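PDB 1ZJ8: sulfite reductase [ferredoxin] from Mycobacterium tuberculosis, which catalyses the ferredoxin-dependent, six-electron reduction of sulfite to sulfide with a siroheme and a [4Fe-4S] cluster. Local coordinates for residues 241-246 and 329-334; 248-253 and 272-277. All blocks are in the same frame, centred on the assembly; numbering follows the deposited sequence.

Contact 1: residues 241-246 and 329-334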
loop_
_atom_site.group_PDB
_atom_site.type_symbol
_atom_site.label_atom_id
_atom_site.label_comp_id
_atom_site.label_asym_id
_atom_site.label_seq_id
_atom_site.Cartn_x
_atom_site.Cartn_y
_atom_site.Cartn_z
ATOM N N VAL A 241 8.050 16.119 -13.281
ATOM C CA VAL A 241 9.316 16.485 -13.944
ATOM C C VAL A 241 9.217 17.779 -14.745
ATOM O O VAL A 241 8.168 18.095 -15.319
ATOM C CB VAL A 241 9.854 15.392 -14.902
ATOM C CG1 VAL A 241 9.009 15.302 -16.189
ATOM C CG2 VAL A 241 11.344 15.654 -15.218
ATOM N N ASN A 242 10.333 18.496 -14.810
ATOM C CA ASN A 242 10.436 19.700 -15.628
ATOM C C ASN A 242 10.760 19.378 -17.071
ATOM O O ASN A 242 11.880 18.953 -17.368
ATOM C CB ASN A 242 11.534 20.594 -15.068
ATOM C CG ASN A 242 11.414 20.763 -13.587
ATOM O OD1 ASN A 242 10.444 21.357 -13.108
ATOM N ND2 ASN A 242 12.370 20.198 -12.835
ATOM N N HIS A 243 9.789 19.550 -17.968
ATOM C CA HIS A 243 10.079 19.421 -19.392
ATOM C C HIS A 243 10.879 20.683 -19.727
ATOM O O HIS A 243 10.474 21.777 -19.320
ATOM C CB HIS A 243 8.815 19.307 -20.263
ATOM C CG HIS A 243 9.110 18.931 -21.685
ATOM N ND1 HIS A 243 9.165 17.622 -22.113
ATOM C CD2 HIS A 243 9.422 19.686 -22.763
ATOM C CE1 HIS A 243 9.475 17.589 -23.394
ATOM N NE2 HIS A 243 9.642 18.828 -23.809
ATOM N N PRO A 244 12.031 20.533 -20.431
ATOM C CA PRO A 244 12.871 21.702 -20.704
ATOM C C PRO A 244 12.157 22.763 -21.508
ATOM O O PRO A 244 12.419 23.945 -21.314
ATOM C CB PRO A 244 14.059 21.130 -21.485
ATOM C CG PRO A 244 13.592 19.841 -22.013
ATOM C CD PRO A 244 12.613 19.307 -21.008
ATOM N N GLU A 245 11.271 22.346 -22.408
ATOM C CA GLU A 245 10.453 23.296 -23.152
ATOM C C GLU A 245 9.166 23.687 -22.431
ATOM O O GLU A 245 8.829 24.868 -22.380
ATOM C CB GLU A 245 10.140 22.778 -24.563
ATOM C CG GLU A 245 10.131 23.911 -25.588
ATOM C CD GLU A 245 9.226 23.643 -26.766
ATOM O OE1 GLU A 245 9.345 22.548 -27.371
ATOM O OE2 GLU A 245 8.394 24.538 -27.083
ATOM N N HIS A 246 8.459 22.706 -21.871
ATOM C CA HIS A 246 7.072 22.903 -21.461
ATOM C C HIS A 246 6.914 23.134 -19.960
ATOM O O HIS A 246 5.821 23.409 -19.500
ATOM C CB HIS A 246 6.208 21.718 -21.910
ATOM C CG HIS A 246 6.132 21.541 -23.398
ATOM N ND1 HIS A 246 5.927 22.594 -24.268
ATOM C CD2 HIS A 246 6.193 20.425 -24.168
ATOM C CE1 HIS A 246 5.879 22.135 -25.507
ATOM N NE2 HIS A 246 6.034 20.822 -25.474
ATOM N N ASP A 329 6.405 13.910 -26.034
ATOM C CA ASP A 329 7.577 13.185 -25.546
ATOM C C ASP A 329 8.147 13.931 -24.339
ATOM O O ASP A 329 8.095 15.165 -24.278
ATOM C CB ASP A 329 8.673 13.092 -26.624
ATOM C CG ASP A 329 8.369 12.072 -27.730
ATOM O OD1 ASP A 329 7.421 11.247 -27.630
ATOM O OD2 ASP A 329 9.123 12.092 -28.720
ATOM N N GLY A 330 8.702 13.187 -23.383
ATOM C CA GLY A 330 9.313 13.808 -22.214
ATOM C C GLY A 330 10.412 12.959 -21.626
ATOM O O GLY A 330 10.490 11.781 -21.890
ATOM N N PRO A 331 11.280 13.578 -20.829
ATOM C CA PRO A 331 12.308 12.851 -20.092
ATOM C C PRO A 331 11.836 12.202 -18.794
ATOM O O PRO A 331 10.736 12.479 -18.285
ATOM C CB PRO A 331 13.329 13.949 -19.750
ATOM C CG PRO A 331 12.521 15.183 -19.605
ATOM C CD PRO A 331 11.363 15.037 -20.591
ATOM N N ALA A 332 12.708 11.346 -18.278
ATOM C CA ALA A 332 12.588 10.781 -16.954
ATOM C C ALA A 332 13.252 11.737 -15.981
ATOM O O ALA A 332 14.180 12.440 -16.340
ATOM C CB ALA A 332 13.272 9.432 -16.908
ATOM N N PRO A 333 12.771 11.769 -14.737
ATOM C CA PRO A 333 13.467 12.551 -13.714
ATOM C C PRO A 333 14.583 11.721 -13.126
ATOM O O PRO A 333 14.509 10.496 -13.184
ATOM C CB PRO A 333 12.381 12.787 -12.676
ATOM C CG PRO A 333 11.524 11.558 -12.768
ATOM C CD PRO A 333 11.585 11.077 -14.201
ATOM N N GLU A 334 15.604 12.365 -12.572
ATOM C CA GLU A 334 16.730 11.634 -11.972
ATOM C C GLU A 334 16.226 10.758 -10.838
ATOM O O GLU A 334 15.717 11.277 -9.844
ATOM C CB GLU A 334 17.812 12.585 -11.441
ATOM C CG GLU A 334 18.602 13.299 -12.537
ATOM C CD GLU A 334 19.567 12.373 -13.314
ATOM O OE1 GLU A 334 19.526 12.332 -14.582
ATOM O OE2 GLU A 334 20.367 11.681 -12.647
#

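Contact 2: residues 248-253 and 272-277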
loop_
_atom_site.group_PDB
_atom_site.type_symbol
_atom_site.label_atom_id
_atom_site.label_comp_id
_atom_site.label_asym_id
_atom_site.label_seq_id
_atom_site.Cartn_x
_atom_site.Cartn_y
_atom_site.Cartn_z
ATOM N N PRO A 248 6.907 22.473 -15.676
ATOM C CA PRO A 248 6.564 21.391 -14.756
ATOM C C PRO A 248 5.367 20.577 -15.213
ATOM O O PRO A 248 4.395 21.130 -15.699
ATOM C CB PRO A 248 6.271 22.121 -13.427
ATOM C CG PRO A 248 6.834 23.512 -13.600
ATOM C CD PRO A 248 6.663 23.793 -15.063
ATOM N N GLY A 249 5.452 19.264 -15.072
ATOM C CA GLY A 249 4.367 18.373 -15.478
ATOM C C GLY A 249 4.652 16.963 -15.005
ATOM O O GLY A 249 5.516 16.764 -14.144
ATOM N N LEU A 250 3.962 15.981 -15.574
ATOM C CA LEU A 250 4.034 14.636 -15.031
ATOM C C LEU A 250 4.480 13.598 -16.051
ATOM O O LEU A 250 3.891 13.477 -17.121
ATOM C CB LEU A 250 2.685 14.256 -14.401
ATOM C CG LEU A 250 2.396 15.108 -13.150
ATOM C CD1 LEU A 250 1.671 16.428 -13.473
ATOM C CD2 LEU A 250 1.604 14.317 -12.146
ATOM N N ASP A 251 5.531 12.860 -15.706
ATOM C CA ASP A 251 6.007 11.756 -16.533
ATOM C C ASP A 251 5.143 10.506 -16.264
ATOM O O ASP A 251 4.797 10.210 -15.121
ATOM C CB ASP A 251 7.505 11.521 -16.253
ATOM C CG ASP A 251 8.041 10.270 -16.899
ATOM O OD1 ASP A 251 7.470 9.835 -17.926
ATOM O OD2 ASP A 251 9.037 9.709 -16.375
ATOM N N LEU A 252 4.777 9.792 -17.324
ATOM C CA LEU A 252 3.812 8.701 -17.220
ATOM C C LEU A 252 4.520 7.368 -17.158
ATOM O O LEU A 252 5.355 7.068 -18.012
ATOM C CB LEU A 252 2.856 8.719 -18.411
ATOM C CG LEU A 252 1.819 7.596 -18.537
ATOM C CD1 LEU A 252 1.035 7.402 -17.261
ATOM C CD2 LEU A 252 0.857 7.850 -19.699
ATOM N N TRP A 253 4.192 6.589 -16.128
ATOM C CA TRP A 253 4.673 5.234 -15.949
ATOM C C TRP A 253 3.472 4.286 -15.960
ATOM O O TRP A 253 2.372 4.649 -15.511
ATOM C CB TRP A 253 5.404 5.107 -14.612
ATOM C CG TRP A 253 6.726 5.804 -14.542
ATOM C CD1 TRP A 253 6.956 7.108 -14.740
ATOM C CD2 TRP A 253 7.997 5.211 -14.235
ATOM N NE1 TRP A 253 8.296 7.387 -14.594
ATOM C CE2 TRP A 253 8.956 6.241 -14.271
ATOM C CE3 TRP A 253 8.418 3.904 -13.955
ATOM C CZ2 TRP A 253 10.312 6.027 -14.029
ATOM C CZ3 TRP A 253 9.776 3.686 -13.702
ATOM C CH2 TRP A 253 10.706 4.751 -13.742
ATOM N N VAL A 272 2.988 14.944 -19.447
ATOM C CA VAL A 272 1.573 15.281 -19.384
ATOM C C VAL A 272 1.358 16.502 -18.477
ATOM O O VAL A 272 1.657 16.452 -17.278
ATOM C CB VAL A 272 0.779 14.097 -18.808
ATOM C CG1 VAL A 272 -0.718 14.406 -18.770
ATOM C CG2 VAL A 272 1.057 12.821 -19.617
ATOM N N PRO A 273 0.812 17.601 -19.026
ATOM C CA PRO A 273 0.643 18.785 -18.165
ATOM C C PRO A 273 -0.451 18.505 -17.126
ATOM O O PRO A 273 -1.344 17.675 -17.358
ATOM C CB PRO A 273 0.222 19.876 -19.155
ATOM C CG PRO A 273 -0.481 19.109 -20.273
ATOM C CD PRO A 273 0.257 17.804 -20.382
ATOM N N LEU A 274 -0.391 19.164 -15.982
ATOM C CA LEU A 274 -1.314 18.823 -14.892
ATOM C C LEU A 274 -2.808 18.759 -15.305
ATOM O O LEU A 274 -3.549 17.893 -14.825
ATOM C CB LEU A 274 -1.106 19.783 -13.711
ATOM C CG LEU A 274 -1.912 19.469 -12.450
ATOM C CD1 LEU A 274 -1.690 18.036 -11.941
ATOM C CD2 LEU A 274 -1.558 20.473 -11.366
ATOM N N GLY A 275 -3.237 19.673 -16.179
ATOM C CA GLY A 275 -4.627 19.724 -16.642
ATOM C C GLY A 275 -5.131 18.487 -17.386
ATOM O O GLY A 275 -6.305 18.166 -17.337
ATOM N N GLU A 276 -4.230 17.785 -18.065
ATOM C CA GLU A 276 -4.576 16.637 -18.899
ATOM C C GLU A 276 -4.448 15.293 -18.146
ATOM O O GLU A 276 -4.748 14.235 -18.719
ATOM C CB GLU A 276 -3.678 16.625 -20.162
ATOM C CG GLU A 276 -4.115 17.545 -21.351
ATOM C CD GLU A 276 -2.982 17.855 -22.390
ATOM O OE1 GLU A 276 -1.994 17.084 -22.544
ATOM O OE2 GLU A 276 -3.087 18.909 -23.061
ATOM N N VAL A 277 -4.050 15.332 -16.869
ATOM C CA VAL A 277 -3.753 14.114 -16.104
ATOM C C VAL A 277 -4.984 13.234 -15.892
ATOM O O VAL A 277 -4.933 12.040 -16.198
ATOM C CB VAL A 277 -2.990 14.409 -14.751
ATOM C CG1 VAL A 277 -2.818 13.142 -13.897
ATOM C CG2 VAL A 277 -1.621 15.021 -15.028
#

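Contact 1: residues 241-246 and 329-334
V241 and P331 bury equal areas where the loop leaving strand 328-329, at one border of a mixed β-sheet, passes over the sheet to the end of strand 236-243. Strands 249-254 and 266-272 lie between these two in the sheet, so the contact comes from a loop lying across a sheet face rather than from neighbouring strands. V241, a buried residue whose CB points at the loop, sends a methyl to each of two prolines. CG1, set between the backbone N and the carbonyl carbon (chi1 72°), approaches the carbonyl oxygen of P331 at 3.9 Å. CG2 instead reaches the ring of P333, 4.0 Å from its CB, and the two side chains cross at about a right angle.

H243, two residues further along the strand, forms the other half of the contact. Its CG is anti to the backbone N (chi1 -170°), which carries the imidazole over to G330 and P331. CA of G330 lies at the ring edge, near its plane, 3.8 Å from ND1. The D329 carbonyl is also close, but its angle to ND1 is too poor for a hydrogen bond, and the join is essentially one of van der Waals packing. W271 meets the imidazole from elsewhere in the sheet. Polar anchoring of the loop comes from beyond the two segments: D329 OD1 pairs with R315, and G330 O accepts a hydrogen bond from R267. P244 CD covers one face of the H243 ring, offset toward the rim, while P331 CD approaches obliquely, 3.7 Å from ND1.

Contact 2: residues 248-253 and 272-277
Beyond the pairing of L250 with V272, the flat groups of strand 249-254 are the indole of W253 and the carboxylate of D251. The D251 carbonyl oxygen lies at the indole edge, in its plane, and W253 NE1 donates to D251 OD2 at 3.0 Å, reaching that oxygen from above the carboxylate plane. R267 forms a salt bridge to the same OD2, and H231 meets the indole edge-to-face.

The contact itself is the last step of an antiparallel strand pair before the chain turns into helix 277-291. L250 and V272 form a hydrogen-bonded pair, with L250 N to V272 O and V272 N to L250 O both at 2.9 Å. Their side chains share one face of the sheet. The L250 side chain, CG anti to the carbonyl carbon (chi1 -67°), rises from this face, and its CD1 does most of the touching: it lies 4.0 Å from CD1 of L274, in the 3-10 turn, and 3.9 Å from CG2 of V277, at the start of the helix. L250 and V277 cross at about a right angle. F238 and P195 border the same leucine, and A198 of helix 196-206 packs on both L274 and V277.

The chemistry thus divides in two: paired peptides satisfy their buried polar atoms within the sheet, while branched aliphatic side chains join sheet, turn and helix without any need for directional bonds.

Both contacts belong to the same mixed sheet, in which strands 236-243 and 249-254 are neighbours, and their centres lie 10 Å apart. Contact 2 is core: four of its five touching residues are buried, and two backbone hydrogen bonds accompany its aliphatic packing. Contact 1 is a surface contact that relies on prolines, a histidine and one buried valine, with no hydrogen bonds between its segments. They meet directly, since V241 N probably hydrogen-bonds to G249 O, and P333 CD packs 3.6 Å from D251 OD2. The loop of contact 1 thus lies over the D251 side of strand 249-254, whereas L250 serves the helix-covered side.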